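Local coordinates for SnoaL-like domain-containing protein (Sphaerobacter thermophilus, PDB 5TGN), which is of unknown function but carries a SnoaL-like domain of the NTF2 clan, a fold whose curved sheet and helices commonly enclose a pocket, at residues I93-V96 and R102-T105; D32-I35 and R41-R44. One frame throughout, in Å; residues are numbered along the deposited sequence.

Both contacts are antiparallel hairpin pairings in one mixed sheet and neighbours in it: strand 33-37 of contact 2 runs beside strand 100-108 of contact 1, with Glu34 linked to both Leu104 and Arg103. Contact 1 has its centre about 8 Å from the chain centre but is only partly buried; contact 2, centred about 11 Å from the chain centre, is the more buried, with neighbouring subunits covering 41-44, an edge strand within this chain. Each has an apolar face against helices and a mixed, charge-bearing face toward the second subunit. In contact 1 that face is bridged by water around Asp95, whereas in contact 2 Glu34 and Arg44 meet directly. Contact 2 also reaches the third subunit.

Contact 1: I93-V96 and R102-T105; sequences IFDV and RRLT
Phe94 and Leu104 lie side by side on one face of the hairpin, with Leu104 CD1 set over the centre of the Phe94 ring. This CH-pi contact measures 3.8 Å from Leu104 CD1 to the ring centroid, only 11° off the ring normal. Phe94 CG stands anti to its carbonyl carbon (chi1 -62°), which swings the ring beneath the leucine methyl; Tyr13 of helix 6-18 meets the same ring steeply. With an alanine at this position, Leu104 CD1 would probably lose the surface it rests on and a gap would open toward helix 6-18. On the other face Asp95 and Arg103 run alongside each other, carboxylate and guanidinium planes 68° apart, without direct ionic contact. One water joins Asp95 OD2 to Arg103 NH1; another donates to Asp95 OD2 and Ile93 O and accepts from Thr105 OG1. Arg103 NH1 instead forms a salt bridge with Glu91 of the second subunit. The backbone departs from regular pairing at a classic beta bulge, where Asp95 O accepts from Arg102 N at 2.7 Å and Arg103 N at 3.2 Å. The chemistry thus divides by face: apolar packing against the helix, and hydrated charge at a subunit interface.

Contact 2: D32-I35 and R41-R44; sequences DGEI and RVYR
Glu34 and Arg44 meet as a non-hydrogen-bonded pair, their side chains running alongside each other on one face of the hairpin. Their salt bridge is modelled very short, 2.4 Å from Glu34 OE1 to Arg44 NH1, so its exact length is doubtful. The carboxylate and guanidinium planes are turned 58° apart, and OE1 approaches the guanidinium obliquely. Arg44 leaves the backbone extended (chi1 -179°) and bends at chi3 (-67°), which turns NE and NH1 toward Glu34 OE1; on the way its CG passes 3.7 Å from Gly33 O. Val42 CG1 lies 3.5 Å from Glu34 OE1, adding an apolar flank to the carboxylate. The other oxygen, Glu34 OE2, forms a salt bridge with Arg103 NE, so the two oxygens of one carboxylate are shared between arginines on the two flanking strands.

Behind this pair, the backbones of Ile35 and Tyr43 fix the register: Ile35 N donates to Tyr43 O at 3.0 Å and Tyr43 N to Ile35 O at 2.8 Å. Glu34 CA also makes a CA-H...O contact of 3.1 Å with Tyr43 O.

The face bearing Ile35 and Tyr43 packs on helix 46-54, where Ile35 touches Ile49 and Phe52 of the same chain and the Tyr43 ring meets that Phe52. Arg110 of the second subunit packs on Val42 and Arg44, while Arg41 hydrogen-bonds the backbone O of, and makes a cation-pi contact with, Phe52 of the third subunit. Strand 33-37 thus lies between 41-44 and 100-108 in the sheet, with helix 46-54 across one side.

Contact 1: I93-V96 and R102-T105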
# COMPACT_ATOMS: atom_id res chain seq x y z
N ILE A 93 5.89 7.05 -12.13
CA ILE A 93 5.44 7.45 -13.47
C ILE A 93 4.88 8.85 -13.35
O ILE A 93 3.85 9.04 -12.70
CB ILE A 93 4.37 6.49 -14.04
CG1 ILE A 93 4.90 5.04 -14.04
CG2 ILE A 93 3.92 6.94 -15.46
CD1 ILE A 93 3.80 4.00 -14.41
N PHE A 94 5.53 9.84 -13.99
CA PHE A 94 5.12 11.24 -13.93
C PHE A 94 4.43 11.63 -15.23
O PHE A 94 5.02 11.49 -16.31
CB PHE A 94 6.32 12.17 -13.74
CG PHE A 94 7.09 11.97 -12.49
CD1 PHE A 94 6.86 12.80 -11.38
CD2 PHE A 94 8.09 11.01 -12.41
CE1 PHE A 94 7.60 12.64 -10.20
CE2 PHE A 94 8.81 10.82 -11.22
CZ PHE A 94 8.58 11.63 -10.12
N ASP A 95 3.18 12.11 -15.14
CA ASP A 95 2.52 12.79 -16.27
C ASP A 95 2.60 14.29 -16.05
O ASP A 95 2.17 14.79 -15.00
CB ASP A 95 1.05 12.35 -16.40
CG ASP A 95 0.90 10.84 -16.58
OD1 ASP A 95 1.46 10.30 -17.57
OD2 ASP A 95 0.26 10.17 -15.73
N VAL A 96 3.15 15.01 -17.03
CA VAL A 96 3.50 16.43 -16.89
C VAL A 96 2.74 17.22 -17.94
O VAL A 96 2.60 16.79 -19.09
CB VAL A 96 5.02 16.64 -17.03
CG1 VAL A 96 5.39 18.14 -17.15
CG2 VAL A 96 5.75 15.93 -15.88
N ARG A 102 0.94 16.65 -13.40
CA ARG A 102 -0.49 16.43 -13.29
C ARG A 102 -0.78 15.16 -12.50
O ARG A 102 -1.75 15.11 -11.73
CB ARG A 102 -1.12 16.34 -14.68
CG ARG A 102 -1.09 17.70 -15.39
CD ARG A 102 -2.28 17.94 -16.32
NE ARG A 102 -3.55 17.64 -15.66
CZ ARG A 102 -4.16 18.45 -14.81
NH1 ARG A 102 -5.31 18.09 -14.26
NH2 ARG A 102 -3.62 19.62 -14.51
N ARG A 103 0.03 14.13 -12.67
CA ARG A 103 -0.20 12.92 -11.91
C ARG A 103 1.11 12.19 -11.71
O ARG A 103 1.94 12.10 -12.63
CB ARG A 103 -1.22 12.00 -12.61
CG ARG A 103 -1.33 10.59 -11.96
CD ARG A 103 -2.12 9.67 -12.91
NE ARG A 103 -3.56 9.92 -12.86
CZ ARG A 103 -4.44 9.36 -13.69
NH1 ARG A 103 -4.02 8.57 -14.67
NH2 ARG A 103 -5.74 9.58 -13.53
N LEU A 104 1.31 11.69 -10.49
CA LEU A 104 2.41 10.78 -10.21
C LEU A 104 1.81 9.46 -9.75
O LEU A 104 1.01 9.44 -8.81
CB LEU A 104 3.37 11.37 -9.16
CG LEU A 104 4.27 10.34 -8.47
CD1 LEU A 104 5.25 9.72 -9.44
CD2 LEU A 104 4.98 10.98 -7.26
N THR A 105 2.14 8.37 -10.45
CA THR A 105 1.70 7.03 -10.06
C THR A 105 2.91 6.29 -9.48
O THR A 105 3.98 6.30 -10.09
CB THR A 105 1.14 6.26 -11.26
OG1 THR A 105 -0.02 6.94 -11.79
CG2 THR A 105 0.75 4.83 -10.88
O HOH W 1 1.20 8.73 -13.54
O HOH W 2 -1.60 8.27 -16.10

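Contact 2: D32-I35 and R41-R44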
# COMPACT_ATOMS: atom_id res chain seq x y z
N ASP A 32 -4.62 20.90 -9.12
CA ASP A 32 -5.42 19.69 -9.13
C ASP A 32 -4.60 18.46 -9.49
O ASP A 32 -5.17 17.46 -9.94
CB ASP A 32 -6.61 19.84 -10.08
CG ASP A 32 -6.20 20.29 -11.47
OD1 ASP A 32 -5.00 20.56 -11.66
OD2 ASP A 32 -7.06 20.38 -12.36
N GLY A 33 -3.28 18.51 -9.31
CA GLY A 33 -2.45 17.36 -9.57
C GLY A 33 -2.64 16.32 -8.48
O GLY A 33 -3.26 16.57 -7.45
N GLU A 34 -2.11 15.12 -8.71
CA GLU A 34 -2.37 14.07 -7.74
C GLU A 34 -1.26 13.03 -7.72
O GLU A 34 -0.53 12.83 -8.69
CB GLU A 34 -3.70 13.37 -8.05
CG GLU A 34 -3.65 12.61 -9.34
CD GLU A 34 -5.01 12.11 -9.78
OE1 GLU A 34 -6.03 12.71 -9.35
OE2 GLU A 34 -5.05 11.13 -10.56
N ILE A 35 -1.21 12.31 -6.60
CA ILE A 35 -0.40 11.11 -6.46
C ILE A 35 -1.34 9.93 -6.29
O ILE A 35 -2.29 9.99 -5.49
CB ILE A 35 0.55 11.19 -5.26
CG1 ILE A 35 1.55 12.34 -5.44
CG2 ILE A 35 1.29 9.86 -5.08
CD1 ILE A 35 2.51 12.47 -4.27
N ARG A 41 -4.99 4.67 -3.32
CA ARG A 41 -5.15 5.96 -2.66
C ARG A 41 -4.79 7.08 -3.62
O ARG A 41 -3.73 7.06 -4.25
CB ARG A 41 -4.26 6.03 -1.42
CG ARG A 41 -4.61 4.99 -0.35
CD ARG A 41 -5.65 5.52 0.66
NE ARG A 41 -6.36 4.39 1.27
CZ ARG A 41 -7.33 4.47 2.20
NH1 ARG A 41 -7.76 5.65 2.67
NH2 ARG A 41 -7.86 3.36 2.66
N VAL A 42 -5.66 8.07 -3.74
CA VAL A 42 -5.41 9.19 -4.64
C VAL A 42 -5.32 10.44 -3.78
O VAL A 42 -6.31 10.87 -3.18
CB VAL A 42 -6.50 9.32 -5.71
CG1 VAL A 42 -6.26 10.58 -6.59
CG2 VAL A 42 -6.59 8.02 -6.56
N TYR A 43 -4.14 11.04 -3.72
CA TYR A 43 -3.93 12.28 -2.97
C TYR A 43 -4.00 13.43 -3.96
O TYR A 43 -3.06 13.64 -4.72
CB TYR A 43 -2.59 12.23 -2.24
CG TYR A 43 -2.64 11.15 -1.19
CD1 TYR A 43 -3.16 11.41 0.08
CD2 TYR A 43 -2.22 9.84 -1.48
CE1 TYR A 43 -3.25 10.42 1.03
CE2 TYR A 43 -2.31 8.83 -0.53
CZ TYR A 43 -2.81 9.13 0.73
OH TYR A 43 -2.91 8.15 1.69
N ARG A 44 -5.12 14.17 -3.97
CA ARG A 44 -5.32 15.23 -4.95
C ARG A 44 -5.14 16.60 -4.31
O ARG A 44 -5.74 16.90 -3.28
CB ARG A 44 -6.70 15.15 -5.62
CG ARG A 44 -6.86 16.32 -6.71
CD ARG A 44 -8.11 16.18 -7.61
NE ARG A 44 -8.02 15.02 -8.50
CZ ARG A 44 -8.58 13.84 -8.24
NH1 ARG A 44 -8.45 12.82 -9.08
NH2 ARG A 44 -9.27 13.67 -7.11